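Local atomic coordinates of putative glutathione-regulated potassium-efflux system protein KefB (Vibrio parahaemolyticus RIMD 2210633, PDB entry 3C85), a protein that probably works as a potassium/proton antiporter of the CPA2 family, here represented by its soluble, nucleotide-binding TrkA-N (RCK) domain. Residues L67-E73 and N85-A91; N119-L123 and G147-V153. All coordinates share one frame; numbering follows the deposited sequence.

Contact 1 (L67-E73 and N85-A91); sequences LGIEIRE and NVISGDA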
# COMPACT_ATOMS: atom_id res chain seq x y z
N LEU A 67 18.51 1.92 -7.84
CA LEU A 67 19.23 3.03 -7.20
C LEU A 67 18.19 3.99 -6.61
O LEU A 67 17.35 4.51 -7.32
CB LEU A 67 20.10 3.77 -8.23
CG LEU A 67 20.80 5.02 -7.69
CD1 LEU A 67 21.82 4.66 -6.56
CD2 LEU A 67 21.52 5.79 -8.84
N GLY A 68 18.25 4.20 -5.29
CA GLY A 68 17.33 5.09 -4.60
C GLY A 68 17.96 6.46 -4.51
O GLY A 68 19.17 6.57 -4.35
N ILE A 69 17.14 7.50 -4.67
CA ILE A 69 17.55 8.90 -4.51
C ILE A 69 16.72 9.45 -3.35
O ILE A 69 15.49 9.30 -3.34
CB ILE A 69 17.28 9.74 -5.82
CG1 ILE A 69 17.87 9.03 -7.06
CG2 ILE A 69 17.69 11.22 -5.61
CD1 ILE A 69 19.34 8.69 -7.02
N GLU A 70 17.39 10.05 -2.37
CA GLU A 70 16.74 10.45 -1.12
C GLU A 70 17.27 11.82 -0.63
O GLU A 70 18.49 12.02 -0.53
CB GLU A 70 17.00 9.34 -0.09
CG GLU A 70 16.53 9.64 1.35
CD GLU A 70 15.10 10.10 1.41
OE1 GLU A 70 14.23 9.36 0.90
OE2 GLU A 70 14.84 11.21 1.95
N ILE A 71 16.38 12.77 -0.39
CA ILE A 71 16.79 14.12 0.01
C ILE A 71 17.41 14.20 1.41
O ILE A 71 18.28 15.06 1.68
CB ILE A 71 15.65 15.15 -0.15
CG1 ILE A 71 16.24 16.56 -0.35
CG2 ILE A 71 14.62 15.02 0.99
CD1 ILE A 71 15.21 17.66 -0.74
N ARG A 72 16.99 13.29 2.29
CA ARG A 72 17.51 13.24 3.68
C ARG A 72 18.84 12.50 3.74
O ARG A 72 18.88 11.27 3.63
CB ARG A 72 16.51 12.55 4.62
CG ARG A 72 15.07 13.15 4.71
CD ARG A 72 14.10 12.15 5.36
NE ARG A 72 13.82 11.02 4.45
CZ ARG A 72 13.46 9.79 4.82
NH1 ARG A 72 13.32 9.46 6.10
NH2 ARG A 72 13.27 8.86 3.90
N GLU A 73 19.92 13.25 3.94
CA GLU A 73 21.26 12.68 4.02
C GLU A 73 21.37 11.58 5.10
O GLU A 73 21.95 10.51 4.85
CB GLU A 73 22.32 13.78 4.22
CG GLU A 73 22.56 14.57 2.94
CD GLU A 73 23.77 15.52 2.99
OE1 GLU A 73 24.48 15.64 4.03
OE2 GLU A 73 24.00 16.16 1.95
N ASN A 85 21.44 0.52 -2.16
CA ASN A 85 22.14 1.54 -2.98
C ASN A 85 21.28 2.78 -3.00
O ASN A 85 20.33 2.88 -3.79
CB ASN A 85 22.45 1.08 -4.41
CG ASN A 85 23.55 0.03 -4.46
OD1 ASN A 85 24.10 -0.37 -3.43
ND2 ASN A 85 23.86 -0.45 -5.65
N VAL A 86 21.60 3.72 -2.11
CA VAL A 86 20.84 4.95 -2.00
C VAL A 86 21.81 6.12 -1.92
O VAL A 86 22.78 6.07 -1.17
CB VAL A 86 19.88 4.94 -0.77
CG1 VAL A 86 19.15 6.30 -0.63
CG2 VAL A 86 18.85 3.83 -0.94
N ILE A 87 21.59 7.13 -2.74
CA ILE A 87 22.44 8.30 -2.71
C ILE A 87 21.59 9.50 -2.34
O ILE A 87 20.36 9.51 -2.56
CB ILE A 87 23.21 8.50 -4.05
CG1 ILE A 87 22.25 8.67 -5.23
CG2 ILE A 87 24.16 7.29 -4.31
CD1 ILE A 87 22.97 9.14 -6.51
N SER A 88 22.20 10.51 -1.73
CA SER A 88 21.41 11.67 -1.36
C SER A 88 21.29 12.64 -2.54
O SER A 88 22.20 12.75 -3.36
CB SER A 88 21.98 12.35 -0.12
OG SER A 88 23.26 12.82 -0.43
N GLY A 89 20.17 13.36 -2.60
CA GLY A 89 19.98 14.36 -3.63
C GLY A 89 18.54 14.79 -3.68
O GLY A 89 17.68 14.12 -3.15
N ASP A 90 18.30 15.93 -4.31
CA ASP A 90 16.93 16.49 -4.43
C ASP A 90 16.48 16.30 -5.87
O ASP A 90 16.89 17.06 -6.75
CB ASP A 90 16.97 17.98 -4.05
CG ASP A 90 15.61 18.68 -4.18
OD1 ASP A 90 14.61 18.09 -4.66
OD2 ASP A 90 15.56 19.89 -3.83
N ALA A 91 15.64 15.29 -6.10
CA ALA A 91 15.17 15.00 -7.46
C ALA A 91 14.29 16.11 -8.10
O ALA A 91 14.01 16.03 -9.29
CB ALA A 91 14.51 13.64 -7.54
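I69 sends CG1 to the side of its backbone N (chi1 -51°), while I87 holds CG1 between its own N and carbonyl carbon (chi1 60°). With these rotations the two side chains lie side by side on the face they share, with I69 CD1 pressed 3.4 Å from I87 CG1, tighter than usual for carbons. Their strands are parallel and share four backbone hydrogen bonds. G68 does double duty: its N bonds N85 O (2.9 Å), and its O takes the N-H of I87. E70 continues the ladder, giving its N-H to I87 O and accepting that of G89. On the other face, E70 CB rests 3.8 Å from V86 CG1. Past the strand ends, I71 CD1 sits 3.6 Å from D90 CG, the two side chains alongside each other; D90 OD1 is hydrogen-bonded to T92 OG1.

E70 bends at chi2 (51°), which carries its carboxylate away from 85-91 and back to R72. There OE2 takes both the backbone N (3.0 Å) and NE (2.7 Å) of R72, while NH2 reaches OE1, which M47 N also holds. E70, R72, D90 and A91 all bind AMP in this protein, though no AMP is bound to this chain here. The strands flank helix 73-81 in a Rossmann-type beta-alpha-beta unit; the backbone ladder fixes their ends and the salt bridge holds the E70 carboxylate at the nucleotide site.

Contact 2 (N119-L123 and G147-V153); sequences NQTAL and GLLESGV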
# COMPACT_ATOMS: atom_id res chain seq x y z
N ASN A 119 6.82 14.77 -7.06
CA ASN A 119 6.75 13.76 -8.12
C ASN A 119 6.52 14.41 -9.48
O ASN A 119 7.11 14.00 -10.47
CB ASN A 119 5.63 12.74 -7.80
CG ASN A 119 6.01 11.85 -6.64
OD1 ASN A 119 7.06 11.25 -6.65
ND2 ASN A 119 5.16 11.78 -5.61
N GLN A 120 5.66 15.43 -9.51
CA GLN A 120 5.37 16.18 -10.74
C GLN A 120 6.61 16.91 -11.25
O GLN A 120 6.94 16.83 -12.43
CB GLN A 120 4.17 17.15 -10.53
CG GLN A 120 2.74 16.52 -10.72
CD GLN A 120 2.33 16.27 -12.21
OE1 GLN A 120 3.16 16.42 -13.12
NE2 GLN A 120 1.05 15.86 -12.45
N THR A 121 7.33 17.57 -10.34
CA THR A 121 8.58 18.28 -10.71
C THR A 121 9.70 17.31 -11.15
O THR A 121 10.37 17.56 -12.15
CB THR A 121 9.03 19.21 -9.56
OG1 THR A 121 7.94 20.10 -9.28
CG2 THR A 121 10.28 20.06 -9.93
N ALA A 122 9.83 16.18 -10.46
CA ALA A 122 10.77 15.14 -10.86
C ALA A 122 10.48 14.64 -12.25
O ALA A 122 11.40 14.46 -13.02
CB ALA A 122 10.77 13.99 -9.89
N LEU A 123 9.21 14.38 -12.56
CA LEU A 123 8.80 13.96 -13.90
C LEU A 123 9.22 14.96 -14.98
O LEU A 123 9.74 14.57 -16.04
CB LEU A 123 7.30 13.70 -13.93
CG LEU A 123 6.58 13.47 -15.27
CD1 LEU A 123 6.98 12.14 -15.89
CD2 LEU A 123 5.09 13.53 -15.04
N GLY A 147 -3.76 13.24 -13.25
CA GLY A 147 -2.81 14.28 -13.63
C GLY A 147 -1.42 13.77 -13.98
O GLY A 147 -0.79 14.28 -14.91
N LEU A 148 -0.93 12.79 -13.23
CA LEU A 148 0.35 12.16 -13.57
C LEU A 148 0.31 11.44 -14.90
O LEU A 148 1.27 11.55 -15.68
CB LEU A 148 0.83 11.21 -12.44
CG LEU A 148 1.37 11.92 -11.19
CD1 LEU A 148 1.26 11.07 -9.90
CD2 LEU A 148 2.77 12.46 -11.37
N LEU A 149 -0.77 10.69 -15.15
CA LEU A 149 -0.97 10.09 -16.48
C LEU A 149 -1.00 11.14 -17.59
O LEU A 149 -0.34 11.01 -18.66
CB LEU A 149 -2.23 9.22 -16.49
CG LEU A 149 -2.14 7.97 -15.60
CD1 LEU A 149 -3.43 7.26 -15.63
CD2 LEU A 149 -1.05 7.07 -16.11
N GLU A 150 -1.76 12.21 -17.36
CA GLU A 150 -1.82 13.27 -18.35
C GLU A 150 -0.41 13.86 -18.60
O GLU A 150 -0.09 14.26 -19.72
CB GLU A 150 -2.76 14.39 -17.88
CG GLU A 150 -4.23 14.11 -17.94
CD GLU A 150 -4.99 15.28 -17.34
OE1 GLU A 150 -4.42 15.96 -16.46
OE2 GLU A 150 -6.13 15.55 -17.74
N SER A 151 0.42 13.93 -17.56
CA SER A 151 1.73 14.57 -17.67
C SER A 151 2.75 13.65 -18.30
O SER A 151 3.82 14.07 -18.65
CB SER A 151 2.24 15.06 -16.30
OG SER A 151 1.42 16.11 -15.83
N GLY A 152 2.39 12.38 -18.47
CA GLY A 152 3.28 11.45 -19.17
C GLY A 152 3.78 10.22 -18.45
O GLY A 152 4.66 9.56 -19.00
N VAL A 153 3.27 9.88 -17.26
CA VAL A 153 3.75 8.62 -16.64
C VAL A 153 3.04 7.46 -17.32
O VAL A 153 1.94 7.65 -17.87
CB VAL A 153 3.58 8.54 -15.07
CG1 VAL A 153 4.17 9.79 -14.33
CG2 VAL A 153 2.16 8.26 -14.67
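Polar contacts centre on Q120 and S151. The Q120 chain bends at chi2 (-76°) and brings its amide across to the last turn of helix 142-151. Its OE1 lies 3.2 Å from S151 OG. S151 OG is also 3.0 Å from G147 O. Q120 NE2 adds a weak hydrogen bond to the same carbonyl, G147 O, at 3.5 Å. The amide thus meets a hydroxyl and a carbonyl from residues four apart in the helix.

Apolar contacts come mainly from L123. Its CD2 meets S151 CB at 3.5 Å, a snug fit, and V153 CG1 at 3.9 Å, the leucine and valine side chains crossing at about a right angle. L148 works from the other helix, setting CD2 3.9 Å from Q120 CD.

Backbone bonds shape the end of helix 142-151. G152, with positive phi (120°), ends the helix in a Schellman motif, and V153 N returns to L148 O, which places V153 CG1 against L123. The axes of the two helix segments run nearly parallel, with a closest approach of 10.9 Å, on one side of the parallel sheet: L123 and V153 both pack on L111 of strand 108-111 and I135 of strand 134-139, and L148 rests on A137.

How the contacts relate
Contacts 1 and 2 belong to the two halves of one parallel sheet domain and share no strand or helix. Contact 1 is made within the sheet, between edge strand 86-88 and its neighbour 66-70, so backbone hydrogen bonds dominate and side chains add to them on both faces. Contact 2 joins two helices that lie against the sheet, and there side chains do most of the bridging: leucines and a valine toward the strands, a glutamine and a serine at a less buried margin. Both are partly buried. Contact 1 contains four AMP-binding residues, contact 2 none. Their centres are 20 Å apart, yet they touch where A91 O packs against A122 CB, at 3.9 Å.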